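Local coordinates for protein 2-dehydropantoate 2-reductase (Geobacter metallireducens, PDB 3HN2) that probably catalyses the NADPH-dependent reduction of ketopantoate to pantoic acid, a step in the biosynthesis of pantothenate, at residues G18-L21 with Q22-G25. Sequence-based numbering, arbitrary orientation.
Sequences GALL and QRSG
The guanidinium group of Arg-23 meets Leu-20 obliquely, with CD2 of Leu-20 lying 3.5 Å from NH1 of Arg-23. The same group makes a cation-pi contact with the ring of Phe-53, which Leu-20 also touches. Bends at chi2 (-101°) and chi3 (-64°) carry the arginine chain back alongside the leucine, so that the two side chains run side by side in the same direction. At its root, CB of Arg-23 sits 3.2 Å from O of Ala-19, the carbonyl that also accepts the Arg-23 amide. One residue earlier, N of Gln-22 bonds to O of Gly-18 at 3.1 Å. This is the last turn of helix 14-23, the first crossover helix of a Rossmann-type beta-alpha-beta unit, between strands 5-8 and 28-31. Ala-19 and Gln-22 reach Leu-55 of strand 53-55, while Leu-21 packs on Val-28. Helical geometry ends at Ser-24, whose amide bonds only weakly to O of Leu-20. With chi1 at 53°, its hydroxyl folds back over the helix end, placing OG 3.2 Å from O of Leu-20 and 3.1 Å from O of Leu-21; its single proton could serve either carbonyl. Gly-25 then turns the chain with positive phi, its N donating to O of Gln-22 at 2.9 Å.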
loop_
_atom_site.group_PDB
_atom_site.type_symbol
_atom_site.label_atom_id
_atom_site.label_comp_id
_atom_site.label_asym_id
_atom_site.label_seq_id
_atom_site.Cartn_x
_atom_site.Cartn_y
_atom_site.Cartn_z
ATOM N N GLY A 18 -8.892 21.373 4.271
ATOM C CA GLY A 18 -9.452 22.573 4.890
ATOM C C GLY A 18 -10.205 22.282 6.174
ATOM O O GLY A 18 -10.156 23.073 7.121
ATOM N N ALA A 19 -10.901 21.146 6.201
ATOM C CA ALA A 19 -11.634 20.706 7.386
ATOM C C ALA A 19 -10.690 20.323 8.513
ATOM O O ALA A 19 -10.983 20.585 9.675
ATOM C CB ALA A 19 -12.551 19.550 7.055
ATOM N N LEU A 20 -9.559 19.712 8.163
ATOM C CA LEU A 20 -8.536 19.378 9.147
ATOM C C LEU A 20 -7.817 20.634 9.633
ATOM O O LEU A 20 -7.437 20.723 10.805
ATOM C CB LEU A 20 -7.527 18.370 8.585
ATOM C CG LEU A 20 -7.971 16.937 8.264
ATOM C CD1 LEU A 20 -6.790 16.161 7.722
ATOM C CD2 LEU A 20 -8.577 16.207 9.458
ATOM N N LEU A 21 -7.646 21.601 8.732
ATOM C CA LEU A 21 -7.007 22.872 9.074
ATOM C C LEU A 21 -7.789 23.687 10.104
ATOM O O LEU A 21 -7.206 24.135 11.090
ATOM C CB LEU A 21 -6.701 23.701 7.824
ATOM C CG LEU A 21 -5.427 23.329 7.055
ATOM C CD1 LEU A 21 -5.505 23.825 5.619
ATOM C CD2 LEU A 21 -4.153 23.836 7.736
ATOM N N GLN A 22 -9.098 23.854 9.911
ATOM C CA GLN A 22 -9.900 24.587 10.902
ATOM C C GLN A 22 -10.211 23.779 12.167
ATOM O O GLN A 22 -10.460 24.366 13.220
ATOM C CB GLN A 22 -11.172 25.202 10.297
ATOM C CG GLN A 22 -12.395 24.304 10.252
ATOM C CD GLN A 22 -13.678 25.078 9.990
ATOM O OE1 GLN A 22 -14.595 25.066 10.808
ATOM N NE2 GLN A 22 -13.747 25.756 8.849
ATOM N N ARG A 23 -10.178 22.447 12.062
ATOM C CA ARG A 23 -10.385 21.565 13.219
ATOM C C ARG A 23 -9.289 21.769 14.257
ATOM O O ARG A 23 -9.524 21.599 15.450
ATOM C CB ARG A 23 -10.438 20.099 12.786
ATOM C CG ARG A 23 -11.199 19.172 13.730
ATOM C CD ARG A 23 -10.274 18.357 14.625
ATOM N NE ARG A 23 -9.431 17.431 13.869
ATOM C CZ ARG A 23 -9.761 16.178 13.563
ATOM N NH1 ARG A 23 -8.916 15.422 12.873
ATOM N NH2 ARG A 23 -10.931 15.677 13.943
ATOM N N SER A 24 -8.099 22.143 13.789
ATOM C CA SER A 24 -6.990 22.522 14.661
ATOM C C SER A 24 -6.862 24.048 14.807
ATOM O O SER A 24 -5.811 24.563 15.198
ATOM C CB SER A 24 -5.686 21.916 14.149
ATOM O OG SER A 24 -5.495 22.248 12.792
ATOM N N GLY A 25 -7.936 24.762 14.489
ATOM C CA GLY A 25 -8.029 26.188 14.781
ATOM C C GLY A 25 -7.258 27.084 13.836
ATOM O O GLY A 25 -6.354 27.812 14.251
#